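Local coordinates for WbbM protein (PDB 6U4B), which is a bifunctional, trimeric glycosyltransferase that acts as an O-antigen polymerase, with magnesium bound in its family 8 transferase part, at residues N244-N247 / A248-R252; G451-P454 / A455-L459; N569-V573 / D574-D578. All coordinates share one frame; numbering follows the deposited sequence.

Interaction 1: N244-N247 / A248-R252; sequences NNYN and AQEKR
Asn247 and Glu250 exchange side-chain and backbone bonds in the pattern of a capping box, opening a short turn with helical backbone angles (248-251) in the loop between helices 220-240 and 253-272. Glu250 N aims almost straight at Asn247 OD1 (2.9 Å, N-H...O 178°). In return Asn247 N donates to Glu250 OE1 at 3.0 Å, meeting the anti lone pair, the one turned away from OE2. Asn247 can offer OD1 because its CG sits between the backbone N and the carbonyl carbon (chi1 56°). Lys251 N adds a third bond, to Asn247 O (2.8 Å), with i to i+4 spacing.

The packing is tight beside this box, where Glu250 CB lies over one face of the Tyr246 ring, 3.9 Å from its centroid, as a CH-pi contact. Both polar ends bond outside the turn: Tyr246 OH to Asp182, and Glu250 OE2 to His179, whose ring meets that of Tyr246 nearly parallel. The loose side holds Ala248, exposed and pointing its CB away. Asn245, also exposed, barely meets the turn; its backbone N bonds Asn540 of a second subunit. Beside the root of the Tyr246 side chain, Lys251 CG packs 3.8 Å from Tyr246 CB.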
loop_
_atom_site.group_PDB
_atom_site.type_symbol
_atom_site.label_atom_id
_atom_site.label_comp_id
_atom_site.label_asym_id
_atom_site.label_seq_id
_atom_site.Cartn_x
_atom_site.Cartn_y
_atom_site.Cartn_z
ATOM N N ASN A 244 24.594 31.921 -21.024
ATOM C CA ASN A 244 25.698 31.052 -21.439
ATOM C C ASN A 244 26.389 30.529 -20.181
ATOM O O ASN A 244 27.412 31.071 -19.756
ATOM C CB ASN A 244 26.673 31.799 -22.351
ATOM C CG ASN A 244 27.831 30.929 -22.798
ATOM O OD1 ASN A 244 27.684 29.718 -22.967
ATOM N ND2 ASN A 244 28.995 31.542 -22.980
ATOM N N ASN A 245 25.824 29.470 -19.595
ATOM C CA ASN A 245 26.349 28.856 -18.374
ATOM C C ASN A 245 26.523 29.899 -17.271
ATOM O O ASN A 245 27.575 30.009 -16.639
ATOM C CB ASN A 245 27.663 28.121 -18.653
ATOM C CG ASN A 245 27.472 26.883 -19.511
ATOM O OD1 ASN A 245 26.602 26.054 -19.241
ATOM N ND2 ASN A 245 28.283 26.754 -20.555
ATOM N N TYR A 246 25.468 30.678 -17.049
ATOM C CA TYR A 246 25.515 31.733 -16.048
ATOM C C TYR A 246 25.491 31.151 -14.640
ATOM O O TYR A 246 24.778 30.183 -14.360
ATOM C CB TYR A 246 24.340 32.695 -16.228
ATOM C CG TYR A 246 24.530 33.734 -17.312
ATOM C CD1 TYR A 246 25.657 33.725 -18.128
ATOM C CD2 TYR A 246 23.589 34.739 -17.506
ATOM C CE1 TYR A 246 25.830 34.679 -19.117
ATOM C CE2 TYR A 246 23.755 35.696 -18.491
ATOM C CZ TYR A 246 24.877 35.662 -19.292
ATOM O OH TYR A 246 25.042 36.615 -20.268
ATOM N N ASN A 247 26.279 31.750 -13.749
ATOM C CA ASN A 247 26.221 31.413 -12.337
ATOM C C ASN A 247 25.134 32.247 -11.661
ATOM O O ASN A 247 24.417 33.018 -12.304
ATOM C CB ASN A 247 27.587 31.609 -11.675
ATOM C CG ASN A 247 28.134 33.020 -11.842
ATOM O OD1 ASN A 247 27.394 34.004 -11.808
ATOM N ND2 ASN A 247 29.445 33.120 -12.016
ATOM N N ALA A 248 25.022 32.103 -10.336
ATOM C CA ALA A 248 23.922 32.733 -9.606
ATOM C C ALA A 248 23.938 34.252 -9.754
ATOM O O ALA A 248 22.879 34.886 -9.836
ATOM C CB ALA A 248 23.981 32.338 -8.132
ATOM N N GLN A 249 25.127 34.857 -9.793
ATOM C CA GLN A 249 25.207 36.307 -9.941
ATOM C C GLN A 249 24.858 36.734 -11.362
ATOM O O GLN A 249 24.062 37.660 -11.568
ATOM C CB GLN A 249 26.598 36.807 -9.556
ATOM C CG GLN A 249 26.983 36.578 -8.101
ATOM C CD GLN A 249 27.709 35.264 -7.884
ATOM O OE1 GLN A 249 27.536 34.309 -8.642
ATOM N NE2 GLN A 249 28.537 35.213 -6.845
ATOM N N GLU A 250 25.448 36.068 -12.358
ATOM C CA GLU A 250 25.145 36.382 -13.751
ATOM C C GLU A 250 23.666 36.191 -14.062
ATOM O O GLU A 250 23.103 36.926 -14.884
ATOM C CB GLU A 250 25.989 35.511 -14.683
ATOM C CG GLU A 250 27.488 35.781 -14.637
ATOM C CD GLU A 250 28.271 34.802 -15.495
ATOM O OE1 GLU A 250 28.067 33.581 -15.330
ATOM O OE2 GLU A 250 29.077 35.247 -16.339
ATOM N N LYS A 251 23.021 35.216 -13.412
ATOM C CA LYS A 251 21.623 34.904 -13.693
ATOM C C LYS A 251 20.684 36.056 -13.354
ATOM O O LYS A 251 19.580 36.119 -13.905
ATOM C CB LYS A 251 21.198 33.650 -12.927
ATOM C CG LYS A 251 21.608 32.344 -13.588
ATOM C CD LYS A 251 21.854 31.256 -12.551
ATOM C CE LYS A 251 20.951 30.060 -12.756
ATOM N NZ LYS A 251 21.308 28.966 -11.810
ATOM N N ARG A 252 21.093 36.966 -12.470
ATOM C CA ARG A 252 20.323 38.156 -12.147
ATOM C C ARG A 252 20.364 39.215 -13.264
ATOM O O ARG A 252 20.119 40.394 -12.975
ATOM C CB ARG A 252 20.828 38.750 -10.828
ATOM C CG ARG A 252 20.850 37.757 -9.674
ATOM C CD ARG A 252 21.808 38.203 -8.586
ATOM N NE ARG A 252 21.344 39.405 -7.904
ATOM C CZ ARG A 252 22.156 40.329 -7.403
ATOM N NH1 ARG A 252 21.659 41.396 -6.791
ATOM N NH2 ARG A 252 23.469 40.188 -7.528
#

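Interaction 2: G451-P454 / A455-L459; sequences GVMP and AGEYL
Met453 lays its terminal methyl against the rim of the Tyr458 ring, CE standing 3.8 Å from CD1 and close to the ring plane, so the meeting is at the edge. The two side chains cross at about a right angle. The methionine chain is extended beyond CG and reaches across the first turn of the helix: its CG passes 4.0 Å from Tyr458 CB, and its sulfur SD comes within 3.9 Å of Tyr458 CA. Tyr458 turns its CG anti to the backbone N (chi1 170°), and its hydroxyl ends on Asp508 and on the backbone N of Trp503.

Pro454 occupies the N-cap position of helix 455-461. Its carbonyl O accepts Tyr458 N at 2.9 Å with an N-H...O angle of 163°, the first i to i+4 bond of the helix. On the inner side of this turn Ala455 and Leu459 pack on helix 434-441, while the backbone of Met453 is bonded to Ser446 in the preceding loop. Glu457 leans back over the start of the turn, with OE1 4.0 Å from Pro454 CD and OE2 3.9 Å from Met453 SD; OE2 has a long, weak ion pair with Lys461. Across the turn the side chains therefore meet by van der Waals contact, and the Glu457 carboxylate, near the helix start, is probably favoured by the positive end of the helix dipole.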
loop_
_atom_site.group_PDB
_atom_site.type_symbol
_atom_site.label_atom_id
_atom_site.label_comp_id
_atom_site.label_asym_id
_atom_site.label_seq_id
_atom_site.Cartn_x
_atom_site.Cartn_y
_atom_site.Cartn_z
ATOM N N GLY A 451 27.283 21.359 39.611
ATOM C CA GLY A 451 28.064 20.236 40.094
ATOM C C GLY A 451 27.458 18.879 39.795
ATOM O O GLY A 451 26.943 18.646 38.696
ATOM N N VAL A 452 27.524 17.970 40.769
ATOM C CA VAL A 452 26.973 16.625 40.642
ATOM C C VAL A 452 26.275 16.281 41.951
ATOM O O VAL A 452 26.902 16.310 43.017
ATOM C CB VAL A 452 28.051 15.574 40.320
ATOM C CG1 VAL A 452 27.488 14.172 40.482
ATOM C CG2 VAL A 452 28.585 15.774 38.909
ATOM N N MET A 453 24.991 15.953 41.875
ATOM C CA MET A 453 24.193 15.666 43.056
ATOM C C MET A 453 23.115 14.665 42.679
ATOM O O MET A 453 22.834 14.472 41.489
ATOM C CB MET A 453 23.569 16.946 43.631
ATOM C CG MET A 453 23.095 17.930 42.580
ATOM S SD MET A 453 22.513 19.473 43.306
ATOM C CE MET A 453 22.653 20.575 41.904
ATOM N N PRO A 454 22.507 13.994 43.660
ATOM C CA PRO A 454 21.370 13.122 43.352
ATOM C C PRO A 454 20.270 13.895 42.640
ATOM O O PRO A 454 20.086 15.094 42.854
ATOM C CB PRO A 454 20.913 12.633 44.731
ATOM C CG PRO A 454 22.140 12.698 45.567
ATOM C CD PRO A 454 22.912 13.891 45.075
ATOM N N ALA A 455 19.538 13.185 41.777
ATOM C CA ALA A 455 18.531 13.837 40.943
ATOM C C ALA A 455 17.455 14.516 41.782
ATOM O O ALA A 455 16.954 15.587 41.414
ATOM C CB ALA A 455 17.904 12.820 39.994
ATOM N N GLY A 456 17.096 13.916 42.919
ATOM C CA GLY A 456 16.100 14.534 43.781
ATOM C C GLY A 456 16.554 15.875 44.323
ATOM O O GLY A 456 15.796 16.849 44.327
ATOM N N GLU A 457 17.798 15.942 44.802
ATOM C CA GLU A 457 18.324 17.213 45.287
ATOM C C GLU A 457 18.463 18.218 44.147
ATOM O O GLU A 457 18.198 19.414 44.327
ATOM C CB GLU A 457 19.669 17.004 45.983
ATOM C CG GLU A 457 20.125 18.212 46.782
ATOM C CD GLU A 457 21.586 18.141 47.171
ATOM O OE1 GLU A 457 22.074 17.030 47.471
ATOM O OE2 GLU A 457 22.251 19.199 47.165
ATOM N N TYR A 458 18.876 17.749 42.966
ATOM C CA TYR A 458 18.993 18.628 41.805
ATOM C C TYR A 458 17.652 19.254 41.447
ATOM O O TYR A 458 17.578 20.450 41.135
ATOM C CB TYR A 458 19.557 17.846 40.617
ATOM C CG TYR A 458 19.500 18.573 39.287
ATOM C CD1 TYR A 458 20.416 19.572 38.978
ATOM C CD2 TYR A 458 18.543 18.245 38.333
ATOM C CE1 TYR A 458 20.373 20.233 37.760
ATOM C CE2 TYR A 458 18.491 18.901 37.110
ATOM C CZ TYR A 458 19.409 19.896 36.832
ATOM O OH TYR A 458 19.365 20.553 35.620
ATOM N N LEU A 459 16.578 18.464 41.496
ATOM C CA LEU A 459 15.259 18.990 41.168
ATOM C C LEU A 459 14.809 20.037 42.183
ATOM O O LEU A 459 14.195 21.045 41.814
ATOM C CB LEU A 459 14.245 17.848 41.086
ATOM C CG LEU A 459 14.441 16.813 39.972
ATOM C CD1 LEU A 459 13.151 16.045 39.706
ATOM C CD2 LEU A 459 14.971 17.453 38.698
#

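Interaction 3: N569-V573 / D574-D578; sequences NTEKV and DFYDD
Glu571 lies flat against Tyr576 with its backbone and the base of its side chain. It is the first residue to leave helix 567-570 and has positive phi (72°), and its CA sits over the ring of Tyr576, 3.4 Å from the centroid and nearly on the ring normal, a CH-pi contact made by a main-chain carbon. The rest of the residue spreads over the same ring: Glu571 CB is 3.5 Å from Tyr576 CZ, Glu571 CG is 3.6 Å from Tyr576 CE2, and Glu571 O lies over the ring, 3.2 Å from Tyr576 CG. The carboxylate continues past the ring, its plane 27° from that of the aromatic group.

Lys572 comes next as the centre of an inverse gamma turn, closed by a weak bond from Val573 N to Glu571 O. The chain then swings into a type II beta turn from Val573 to Tyr576, which completes the connection from the weakly bonded helix 567-570 to helix 576-583. The bond that closes this turn, Tyr576 N to Val573 O, is weak, at 3.4 Å with an N-H...O angle of 130°. Val573 O also presses on Tyr576 CB at 3.1 Å, while the valine methyl CG1 touches the same carbon more loosely (4.4 Å).

At the corners of the turn, Asp574 forms a salt bridge to Arg553, and Phe575 packs on Ile559 of strand 558-560. Tyr576 is buried, its hydroxyl weakly bonded to Gln596, and Met590 of a third subunit packs against both Glu571 and Tyr576.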
loop_
_atom_site.group_PDB
_atom_site.type_symbol
_atom_site.label_atom_id
_atom_site.label_comp_id
_atom_site.label_asym_id
_atom_site.label_seq_id
_atom_site.Cartn_x
_atom_site.Cartn_y
_atom_site.Cartn_z
ATOM N N ASN A 569 16.206 1.657 12.454
ATOM C CA ASN A 569 17.602 1.240 12.497
ATOM C C ASN A 569 17.781 -0.252 12.754
ATOM O O ASN A 569 18.706 -0.863 12.209
ATOM C CB ASN A 569 18.356 2.033 13.567
ATOM C CG ASN A 569 18.712 3.437 13.114
ATOM O OD1 ASN A 569 18.987 3.670 11.938
ATOM N ND2 ASN A 569 18.712 4.381 14.050
ATOM N N THR A 570 16.919 -0.860 13.572
ATOM C CA THR A 570 17.230 -2.193 14.083
ATOM C C THR A 570 16.141 -3.236 13.860
ATOM O O THR A 570 16.450 -4.432 13.796
ATOM C CB THR A 570 17.542 -2.117 15.580
ATOM O OG1 THR A 570 16.537 -1.336 16.240
ATOM C CG2 THR A 570 18.909 -1.492 15.810
ATOM N N GLU A 571 14.875 -2.807 13.784
ATOM C CA GLU A 571 13.714 -3.690 13.650
ATOM C C GLU A 571 13.418 -4.445 14.944
ATOM O O GLU A 571 12.252 -4.675 15.280
ATOM C CB GLU A 571 13.903 -4.672 12.483
ATOM C CG GLU A 571 13.202 -6.013 12.654
ATOM C CD GLU A 571 13.640 -7.036 11.624
ATOM O OE1 GLU A 571 14.684 -6.818 10.975
ATOM O OE2 GLU A 571 12.938 -8.056 11.459
ATOM N N LYS A 572 14.462 -4.816 15.685
ATOM C CA LYS A 572 14.320 -5.586 16.921
ATOM C C LYS A 572 14.017 -4.621 18.064
ATOM O O LYS A 572 14.865 -4.305 18.901
ATOM C CB LYS A 572 15.581 -6.400 17.176
ATOM C CG LYS A 572 16.079 -7.130 15.938
ATOM C CD LYS A 572 17.595 -7.209 15.903
ATOM C CE LYS A 572 18.072 -7.917 14.645
ATOM N NZ LYS A 572 19.543 -8.147 14.655
ATOM N N VAL A 573 12.765 -4.163 18.102
ATOM C CA VAL A 573 12.345 -3.090 18.996
ATOM C C VAL A 573 10.854 -3.249 19.270
ATOM O O VAL A 573 10.096 -3.709 18.413
ATOM C CB VAL A 573 12.691 -1.710 18.373
ATOM C CG1 VAL A 573 11.659 -0.656 18.712
ATOM C CG2 VAL A 573 14.075 -1.249 18.813
ATOM N N ASP A 574 10.437 -2.900 20.487
ATOM C CA ASP A 574 9.016 -2.907 20.816
ATOM C C ASP A 574 8.285 -1.806 20.054
ATOM O O ASP A 574 8.824 -0.716 19.836
ATOM C CB ASP A 574 8.807 -2.723 22.319
ATOM C CG ASP A 574 9.051 -3.997 23.109
ATOM O OD1 ASP A 574 8.883 -5.094 22.537
ATOM O OD2 ASP A 574 9.406 -3.899 24.303
ATOM N N PHE A 575 7.040 -2.094 19.665
ATOM C CA PHE A 575 6.221 -1.183 18.862
ATOM C C PHE A 575 6.865 -0.889 17.510
ATOM O O PHE A 575 6.625 0.162 16.909
ATOM C CB PHE A 575 5.933 0.128 19.606
ATOM C CG PHE A 575 5.225 -0.058 20.917
ATOM C CD1 PHE A 575 3.868 -0.335 20.953
ATOM C CD2 PHE A 575 5.914 0.049 22.114
ATOM C CE1 PHE A 575 3.211 -0.504 22.156
ATOM C CE2 PHE A 575 5.262 -0.118 23.322
ATOM C CZ PHE A 575 3.908 -0.395 23.342
ATOM N N TYR A 576 7.694 -1.817 17.026
ATOM C CA TYR A 576 8.368 -1.618 15.747
ATOM C C TYR A 576 7.378 -1.630 14.589
ATOM O O TYR A 576 7.538 -0.874 13.622
ATOM C CB TYR A 576 9.437 -2.690 15.552
ATOM C CG TYR A 576 9.986 -2.772 14.149
ATOM C CD1 TYR A 576 10.704 -1.718 13.603
ATOM C CD2 TYR A 576 9.796 -3.911 13.376
ATOM C CE1 TYR A 576 11.209 -1.791 12.321
ATOM C CE2 TYR A 576 10.299 -3.995 12.096
ATOM C CZ TYR A 576 11.007 -2.934 11.572
ATOM O OH TYR A 576 11.508 -3.015 10.295
ATOM N N ASP A 577 6.351 -2.481 14.668
ATOM C CA ASP A 577 5.343 -2.516 13.614
ATOM C C ASP A 577 4.559 -1.210 13.543
ATOM O O ASP A 577 4.126 -0.808 12.457
ATOM C CB ASP A 577 4.394 -3.693 13.831
ATOM C CG ASP A 577 5.101 -5.037 13.762
ATOM O OD1 ASP A 577 6.201 -5.112 13.175
ATOM O OD2 ASP A 577 4.552 -6.023 14.296
ATOM N N ASP A 578 4.372 -0.538 14.683
ATOM C CA ASP A 578 3.654 0.733 14.696
ATOM C C ASP A 578 4.396 1.805 13.913
ATOM O O ASP A 578 3.769 2.705 13.343
ATOM C CB ASP A 578 3.437 1.196 16.134
ATOM C CG ASP A 578 2.634 0.205 16.945
ATOM O OD1 ASP A 578 1.389 0.257 16.886
ATOM O OD2 ASP A 578 3.251 -0.641 17.621
#

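Overall arrangement
All three are local turns leading toward or into helices, in series along the chain without touching. Interaction 1 belongs to the DUF4422 part and interaction 2 to the family 8 glycosyltransferase part; their centres are about 59 Å apart, on opposite sides of the chain's centre. Interaction 3 is about 49 Å from interaction 1 and about 34 Å from interaction 2, centre to centre. Of the three it lies nearest the metal site, without touching it: the Val573 side chain is about 13 Å from the magnesium ion, and the Phe575 side chain about 9 Å from that of His560, a magnesium ligand. Interactions 1 and 3 also meet other subunits, whereas interaction 2 does not.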